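Side-chain contacts in Lin1840 protein (PDB 4ZOC), which probably releases glucose from the non-reducing ends of beta-glucosides, as a family 3 glycoside hydrolase involved in beta-1,2-glucan metabolism: residues H567-T570 against G571-T575; T212-L215 against Y216-Y219; K616-N619 against L620-L624. The protein carries 2 engineered substitutions. All blocks are in the same frame, centred on the assembly; numbering follows the deposited sequence.

The three contacts illustrate how short turns and helices serve different modules of a multidomain enzyme. Along the chain the order is contact 2, contact 1, contact 3. Contact 2 lies on helix 212-219 of the barrel domain, contact 1 in the loop between helix 532-541 and strand 607-611, and contact 3 at the end of strand 617-620, in a five-stranded sheet consistent with a fibronectin type III-like domain. Contacts 1 and 2, with centres 21 Å and nearest atoms about 6 Å apart, both meet the second subunit, which completes the glucose pocket to which contact 1 supplies Arg572. Contact 3, about 15 Å from contact 2 between nearest atoms, is touched by no other chain of the assembly.

Contact 1: H567-T570 against G571-T575; sequences HLRT and GRPQT. With BGC (beta-D-glucopyranose), chain E.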
loop_
_atom_site.group_PDB
_atom_site.type_symbol
_atom_site.label_atom_id
_atom_site.label_comp_id
_atom_site.label_asym_id
_atom_site.label_seq_id
_atom_site.Cartn_x
_atom_site.Cartn_y
_atom_site.Cartn_z
ATOM N N HIS A 567 -8.416 11.615 2.209
ATOM C CA HIS A 567 -7.229 11.259 2.927
ATOM C C HIS A 567 -7.139 11.934 4.310
ATOM O O HIS A 567 -7.803 12.911 4.553
ATOM C CB HIS A 567 -5.973 11.580 2.090
ATOM C CG HIS A 567 -5.800 13.025 1.836
ATOM N ND1 HIS A 567 -5.229 13.885 2.759
ATOM C CD2 HIS A 567 -6.157 13.794 0.782
ATOM C CE1 HIS A 567 -5.232 15.116 2.274
ATOM N NE2 HIS A 567 -5.794 15.087 1.091
ATOM N N LEU A 568 -6.353 11.318 5.197
ATOM C CA LEU A 568 -6.052 11.887 6.489
ATOM C C LEU A 568 -5.064 13.032 6.423
ATOM O O LEU A 568 -4.263 13.193 5.511
ATOM C CB LEU A 568 -5.567 10.822 7.474
ATOM C CG LEU A 568 -6.448 9.542 7.621
ATOM C CD1 LEU A 568 -5.901 8.714 8.771
ATOM C CD2 LEU A 568 -7.903 9.858 7.854
ATOM N N ARG A 569 -5.118 13.863 7.435
ATOM C CA ARG A 569 -4.341 15.062 7.483
ATOM C C ARG A 569 -2.854 14.885 7.726
ATOM O O ARG A 569 -2.083 15.705 7.244
ATOM C CB ARG A 569 -4.973 16.068 8.533
ATOM C CG ARG A 569 -4.509 17.482 8.313
ATOM C CD ARG A 569 -5.622 18.475 8.655
ATOM N NE ARG A 569 -5.138 19.825 8.457
ATOM C CZ ARG A 569 -4.469 20.531 9.372
ATOM N NH1 ARG A 569 -4.184 20.043 10.581
ATOM N NH2 ARG A 569 -4.048 21.734 9.063
ATOM N N THR A 570 -2.483 13.860 8.531
ATOM C CA THR A 570 -1.201 13.659 9.115
ATOM C C THR A 570 -0.933 14.705 10.233
ATOM O O THR A 570 -1.638 15.698 10.360
ATOM C CB THR A 570 0.000 13.617 8.129
ATOM O OG1 THR A 570 0.460 14.944 7.860
ATOM C CG2 THR A 570 -0.380 12.944 6.781
ATOM N N GLY A 571 0.108 14.429 11.005
ATOM C CA GLY A 571 0.577 15.395 11.998
ATOM C C GLY A 571 1.327 16.568 11.438
ATOM O O GLY A 571 1.572 17.522 12.176
ATOM N N ARG A 572 1.768 16.472 10.166
ATOM C CA ARG A 572 2.593 17.502 9.499
ATOM C C ARG A 572 2.095 17.765 8.061
ATOM O O ARG A 572 2.856 17.653 7.078
ATOM C CB ARG A 572 4.077 17.130 9.533
ATOM C CG ARG A 572 4.640 16.971 10.937
ATOM C CD ARG A 572 6.099 16.607 10.819
ATOM N NE ARG A 572 6.730 16.650 12.155
ATOM C CZ ARG A 572 7.995 16.881 12.384
ATOM N NH1 ARG A 572 8.917 17.007 11.397
ATOM N NH2 ARG A 572 8.369 16.875 13.634
ATOM N N PRO A 573 0.848 18.253 7.919
ATOM C CA PRO A 573 0.320 18.585 6.585
ATOM C C PRO A 573 1.064 19.684 5.934
ATOM O O PRO A 573 1.580 20.596 6.612
ATOM C CB PRO A 573 -1.107 19.029 6.872
ATOM C CG PRO A 573 -1.063 19.536 8.251
ATOM C CD PRO A 573 -0.096 18.656 8.971
ATOM N N GLN A 574 1.158 19.557 4.633
ATOM C CA GLN A 574 1.743 20.587 3.796
ATOM C C GLN A 574 0.606 21.553 3.671
ATOM O O GLN A 574 -0.527 21.149 3.438
ATOM C CB GLN A 574 2.219 19.995 2.443
ATOM C CG GLN A 574 3.074 20.926 1.665
ATOM C CD GLN A 574 3.432 20.500 0.276
ATOM O OE1 GLN A 574 2.561 20.312 -0.577
ATOM N NE2 GLN A 574 4.763 20.378 0.020
ATOM N N THR A 575 0.895 22.814 3.905
ATOM C CA THR A 575 -0.058 23.906 3.728
ATOM C C THR A 575 0.494 24.916 2.726
ATOM O O THR A 575 1.678 24.848 2.312
ATOM C CB THR A 575 -0.287 24.608 5.086
ATOM O OG1 THR A 575 0.940 25.176 5.534
ATOM C CG2 THR A 575 -0.825 23.636 6.183
HETATM C C2 BGC E . 12.953 19.619 12.918
HETATM C C3 BGC E . 11.830 18.557 13.082
HETATM C C4 BGC E . 12.369 17.123 12.876
HETATM C C5 BGC E . 13.545 16.938 13.815
HETATM C C6 BGC E . 14.263 15.628 13.590
HETATM C C1 BGC E . 14.097 19.330 13.867
HETATM O O1 BGC E . 15.167 20.241 13.588
HETATM O O2 BGC E . 12.554 20.976 13.168
HETATM O O3 BGC E . 10.800 18.820 12.106
HETATM O O4 BGC E . 11.388 16.052 13.085
HETATM O O5 BGC E . 14.539 17.996 13.694
HETATM O O6 BGC E . 14.680 15.485 12.212
#
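A loop that reaches into the glucose site of the second subunit is shaped here by an ST turn: the hydroxyl of Thr570 takes the backbone N-H of Arg572, with OG1 3.1 Å from N and an N-H...O angle of 144°. The same OG1 donates its proton to Arg569 O at 2.7 Å, in the carbonyl plane on a lone pair. A chi1 of 85° makes this double use possible, since it sets the hydroxyl between the backbone N and the carbonyl carbon of Thr570, facing the turn.

Beyond the turn, Pro573 folds back on Arg569. Its CG lies over the centre of one guanidinium face, 3.7 Å from CZ, while CB comes to 3.5 Å from Arg569 O, a packing that would restrict rotation of the arginine end. The other hold on that end belongs to the dimer: Arg569 NH1 donates to the backbone O of Asn279 of the second subunit, a residue that also packs on Pro573.

Arg572 leaves the turn at a steep angle to Arg569, its chain extended from CG to NE, and carries its guanidinium to the beta-D-glucopyranose, whose C4 lies at the guanidinium edge, in its plane. NH1 bonds O3 of the sugar at 2.7 Å; weaker bonds run from NH1 and NH2 to the sugar O4, at 3.1 Å and 3.2 Å. Glu276 of the second subunit forms a salt bridge with NE, and Trp271 O of that subunit accepts from NH2, so the group is gripped on several sides in a pocket shared by two chains.

Within its own chain the loop lies between helix 532-541 and strand 607-611, with His567 backbone-bonded to Val657 just ahead of strand 659-668, and Arg572 likewise bonded to Ser585.

Contact 2: T212-L215 against Y216-Y219; sequences TREL and YQNY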
loop_
_atom_site.group_PDB
_atom_site.type_symbol
_atom_site.label_atom_id
_atom_site.label_comp_id
_atom_site.label_asym_id
_atom_site.label_seq_id
_atom_site.Cartn_x
_atom_site.Cartn_y
_atom_site.Cartn_z
ATOM N N THR A 212 -9.781 -3.740 10.962
ATOM C CA THR A 212 -11.229 -3.968 11.039
ATOM C C THR A 212 -12.014 -2.672 10.951
ATOM O O THR A 212 -12.980 -2.540 10.180
ATOM C CB THR A 212 -11.580 -4.775 12.250
ATOM O OG1 THR A 212 -10.690 -5.925 12.380
ATOM C CG2 THR A 212 -13.018 -5.257 12.096
ATOM N N ARG A 213 -11.521 -1.642 11.647
ATOM C CA ARG A 213 -12.204 -0.355 11.650
ATOM C C ARG A 213 -12.226 0.226 10.248
ATOM O O ARG A 213 -13.232 0.770 9.826
ATOM C CB ARG A 213 -11.531 0.657 12.597
ATOM C CG ARG A 213 -12.294 2.007 12.694
ATOM C CD ARG A 213 -11.499 3.066 13.490
ATOM N NE ARG A 213 -10.105 3.051 12.988
ATOM C CZ ARG A 213 -9.738 3.522 11.789
ATOM N NH1 ARG A 213 -10.646 4.086 10.986
ATOM N NH2 ARG A 213 -8.449 3.378 11.321
ATOM N N GLU A 214 -11.079 0.137 9.540
ATOM C CA GLU A 214 -11.048 0.688 8.166
ATOM C C GLU A 214 -11.935 -0.154 7.194
ATOM O O GLU A 214 -12.643 0.379 6.329
ATOM C CB GLU A 214 -9.622 0.706 7.604
ATOM C CG GLU A 214 -8.993 2.042 7.924
ATOM C CD GLU A 214 -9.729 3.212 7.283
ATOM O OE1 GLU A 214 -10.196 4.132 8.097
ATOM O OE2 GLU A 214 -9.824 3.164 6.014
ATOM N N LEU A 215 -11.913 -1.452 7.373
ATOM C CA LEU A 215 -12.882 -2.318 6.647
ATOM C C LEU A 215 -14.311 -1.839 6.798
ATOM O O LEU A 215 -15.053 -1.541 5.846
ATOM C CB LEU A 215 -12.709 -3.769 7.114
ATOM C CG LEU A 215 -13.683 -4.752 6.425
ATOM C CD1 LEU A 215 -13.354 -4.956 4.951
ATOM C CD2 LEU A 215 -13.442 -6.079 7.149
ATOM N N TYR A 216 -14.723 -1.638 8.049
ATOM C CA TYR A 216 -16.093 -1.091 8.264
ATOM C C TYR A 216 -16.297 0.313 7.723
ATOM O O TYR A 216 -17.390 0.657 7.194
ATOM C CB TYR A 216 -16.439 -1.065 9.759
ATOM C CG TYR A 216 -16.962 -2.385 10.329
ATOM C CD1 TYR A 216 -16.145 -3.350 10.763
ATOM C CD2 TYR A 216 -18.355 -2.642 10.349
ATOM C CE1 TYR A 216 -16.638 -4.557 11.252
ATOM C CE2 TYR A 216 -18.842 -3.833 10.837
ATOM C CZ TYR A 216 -17.992 -4.782 11.319
ATOM O OH TYR A 216 -18.466 -5.985 11.821
ATOM N N GLN A 217 -15.285 1.174 7.939
ATOM C CA GLN A 217 -15.451 2.593 7.615
ATOM C C GLN A 217 -15.611 2.873 6.128
ATOM O O GLN A 217 -16.495 3.655 5.721
ATOM C CB GLN A 217 -14.221 3.457 8.099
ATOM C CG GLN A 217 -14.455 4.923 7.896
ATOM C CD GLN A 217 -15.600 5.430 8.759
ATOM O OE1 GLN A 217 -15.614 5.237 9.969
ATOM N NE2 GLN A 217 -16.536 6.093 8.146
ATOM N N ASN A 218 -14.764 2.211 5.327
ATOM C CA ASN A 218 -14.587 2.522 3.899
ATOM C C ASN A 218 -14.909 1.371 2.921
ATOM O O ASN A 218 -15.397 1.602 1.817
ATOM C CB ASN A 218 -13.211 3.091 3.663
ATOM C CG ASN A 218 -13.071 4.495 4.261
ATOM O OD1 ASN A 218 -13.923 5.327 4.082
ATOM N ND2 ASN A 218 -12.013 4.741 4.965
ATOM N N TYR A 219 -14.628 0.148 3.362
ATOM C CA TYR A 219 -14.629 -0.979 2.404
ATOM C C TYR A 219 -15.956 -1.735 2.385
ATOM O O TYR A 219 -16.290 -2.341 1.366
ATOM C CB TYR A 219 -13.458 -1.933 2.715
ATOM C CG TYR A 219 -12.200 -1.337 2.212
ATOM C CD1 TYR A 219 -11.537 -0.412 2.950
ATOM C CD2 TYR A 219 -11.715 -1.622 0.912
ATOM C CE1 TYR A 219 -10.429 0.218 2.444
ATOM C CE2 TYR A 219 -10.583 -1.025 0.459
ATOM C CZ TYR A 219 -9.937 -0.112 1.240
ATOM O OH TYR A 219 -8.838 0.570 0.720
HETATM O O HOH W 1 -13.367 5.228 11.470
#
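Tyr216 and Thr212 stand one turn apart on helix 212-219 of the family 3 barrel domain, and the tyrosine can be followed outward atom by atom. CB rests 3.7 Å from Arg213 O. With chi1 at -83°, CG lies beside the backbone N, and the ring swings back over the preceding turn: CD1 brings its edge to Thr212 O at 3.3 Å, in the ring plane, and CE1 meets Thr212 CG2 at 3.8 Å, the two side chains running side by side. At the tip, OH is hydrogen-bonded to Glu260 OE1 at the end of helix 250-260; Trp251 and Val256 of that helix also touch the tyrosine side chain, and its ring meets that of Tyr688.

On another side of the helix, Glu214 and Asn218 run alongside each other, pointing the same way. The bend of the glutamate at chi2 (-62°) helps turn the carboxylate to Asn218, OE2 lying 2.9 Å from ND2. The oxygen is met on its syn side, somewhat out of the carboxylate plane, whereas it lies in the amide plane of the asparagine; the two planes are 51° apart. OE2 also binds a glycerol, probably from the crystallisation liquor. The other oxygen, OE1, offers its anti lone pair to Arg213 NH1 in a salt bridge, and Arg213 has a second charged partner, Asp242 of the second subunit, at NH2.

Backbone bonds to the fourth residue back continue along the helix, the last of them, Tyr219 N to Leu215 O, being weak; residues 216-219 form a wider pi-type turn, and Leu215 CD1 packs on Tyr219 CB at 3.8 Å. Gln217 OE1 bonds to Tyr688 N and also accepts from a water 2.7 Å away, which in turn accepts a proton from Arg213 NH1.

Contact 3: K616-N619 against L620-L624; sequences KELN and LGESL
Glu622 and Asn619 cross at a slant, with carboxylate and amide planes only 14° apart, yet the bond between these residues joins side chain to backbone. CB of the glutamate already points to the strand, and with CG anti to the backbone N (chi1 -174°) the extended chain carries OE1 straight to Asn619 N, 2.9 Å away. The N-H...O angle is 163°, and the N-H arrives nearly along the C-O axis of the acceptor. OE1 also touches Asn619 CB at 3.5 Å, while the amide end of the asparagine turns elsewhere, ND2 making a weak bond to Gly720 O.

Leu618 lies obliquely against the same glutamate, its CD1 3.8 Å from CD of Glu622, so that the carboxylate has an apolar flank. CD1 also comes to 3.6 Å from Ser623 O. The other branch, CD2, meets Leu624 CB at 3.8 Å, and here the two leucines cross at about a right angle.

What brings the strand end and the following residues together is a type II beta turn from Asn619 to Glu622, with Gly621 at the third position, where its positive phi suits the turn. The closing bond, Glu622 N to Asn619 O, is weak at 3.3 Å, and Asn619 O also receives a proton from a water that donates to Glu622 O as well. The turn takes the chain from strand 617-620, parallel to strand 712-720 at the margin of a five-stranded mixed sheet consistent with the fibronectin type III-like domain of family 3 enzymes, to strand 624-632, where Leu624 is backbone-bonded to Leu680 of strand 673-680. Leu618 reaches Val717 and Val719 of strand 712-720 as well as Phe685, and Ser623 OG is hydrogen-bonded to Glu679 OE1.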
loop_
_atom_site.group_PDB
_atom_site.type_symbol
_atom_site.label_atom_id
_atom_site.label_comp_id
_atom_site.label_asym_id
_atom_site.label_seq_id
_atom_site.Cartn_x
_atom_site.Cartn_y
_atom_site.Cartn_z
ATOM N N LYS A 616 -25.470 27.654 12.369
ATOM C CA LYS A 616 -24.172 27.672 12.972
ATOM C C LYS A 616 -24.062 26.476 13.947
ATOM O O LYS A 616 -22.968 26.052 14.258
ATOM C CB LYS A 616 -23.937 29.006 13.706
ATOM C CG LYS A 616 -22.899 29.889 13.065
ATOM C CD LYS A 616 -21.477 29.572 13.624
ATOM C CE LYS A 616 -21.143 28.067 13.796
ATOM N NZ LYS A 616 -19.789 27.695 13.324
ATOM N N GLU A 617 -25.205 25.942 14.395
ATOM C CA GLU A 617 -25.259 24.834 15.361
ATOM C C GLU A 617 -26.296 23.831 14.910
ATOM O O GLU A 617 -27.189 24.191 14.173
ATOM C CB GLU A 617 -25.625 25.379 16.747
ATOM C CG GLU A 617 -24.516 26.278 17.245
ATOM C CD GLU A 617 -24.676 26.713 18.662
ATOM O OE1 GLU A 617 -23.740 26.447 19.418
ATOM O OE2 GLU A 617 -25.742 27.259 19.027
ATOM N N LEU A 618 -26.173 22.602 15.406
ATOM C CA LEU A 618 -27.035 21.484 15.113
ATOM C C LEU A 618 -26.990 20.643 16.342
ATOM O O LEU A 618 -25.924 20.567 17.052
ATOM C CB LEU A 618 -26.424 20.675 13.992
ATOM C CG LEU A 618 -27.218 20.058 12.904
ATOM C CD1 LEU A 618 -28.225 21.032 12.340
ATOM C CD2 LEU A 618 -26.237 19.570 11.857
ATOM N N ASN A 619 -28.116 20.055 16.666
ATOM C CA ASN A 619 -28.142 19.049 17.698
ATOM C C ASN A 619 -27.611 17.755 17.161
ATOM O O ASN A 619 -27.560 17.566 15.960
ATOM C CB ASN A 619 -29.548 18.895 18.209
ATOM C CG ASN A 619 -29.970 20.073 19.100
ATOM O OD1 ASN A 619 -30.977 20.687 18.859
ATOM N ND2 ASN A 619 -29.223 20.333 20.137
ATOM N N LEU A 620 -27.198 16.877 18.051
ATOM C CA LEU A 620 -26.875 15.548 17.678
ATOM C C LEU A 620 -28.124 14.912 17.135
ATOM O O LEU A 620 -29.271 15.224 17.559
ATOM C CB LEU A 620 -26.378 14.767 18.872
ATOM C CG LEU A 620 -25.029 15.186 19.474
ATOM C CD1 LEU A 620 -24.887 14.878 20.971
ATOM C CD2 LEU A 620 -23.861 14.582 18.639
ATOM N N GLY A 621 -27.932 13.998 16.193
ATOM C CA GLY A 621 -29.069 13.267 15.604
ATOM C C GLY A 621 -29.861 14.090 14.588
ATOM O O GLY A 621 -30.770 13.594 13.985
ATOM N N GLU A 622 -29.529 15.343 14.413
ATOM C CA GLU A 622 -30.281 16.205 13.583
ATOM C C GLU A 622 -29.644 16.279 12.205
ATOM O O GLU A 622 -28.427 16.249 12.099
ATOM C CB GLU A 622 -30.264 17.567 14.211
ATOM C CG GLU A 622 -31.153 18.560 13.481
ATOM C CD GLU A 622 -31.315 19.886 14.227
ATOM O OE1 GLU A 622 -30.587 20.249 15.188
ATOM O OE2 GLU A 622 -32.181 20.598 13.799
ATOM N N SER A 623 -30.491 16.404 11.180
ATOM C CA SER A 623 -30.063 16.550 9.814
ATOM C C SER A 623 -29.641 17.978 9.545
ATOM O O SER A 623 -30.164 18.948 10.097
ATOM C CB SER A 623 -31.189 16.163 8.846
ATOM O OG SER A 623 -31.490 14.772 8.867
ATOM N N LEU A 624 -28.678 18.117 8.666
ATOM C CA LEU A 624 -28.373 19.367 8.070
ATOM C C LEU A 624 -28.944 19.451 6.680
ATOM O O LEU A 624 -28.625 18.609 5.788
ATOM C CB LEU A 624 -26.840 19.617 8.069
ATOM C CG LEU A 624 -26.402 20.945 7.508
ATOM C CD1 LEU A 624 -26.649 22.058 8.502
ATOM C CD2 LEU A 624 -24.946 20.890 7.056
HETATM O O HOH W 2 -26.361 16.064 13.793
#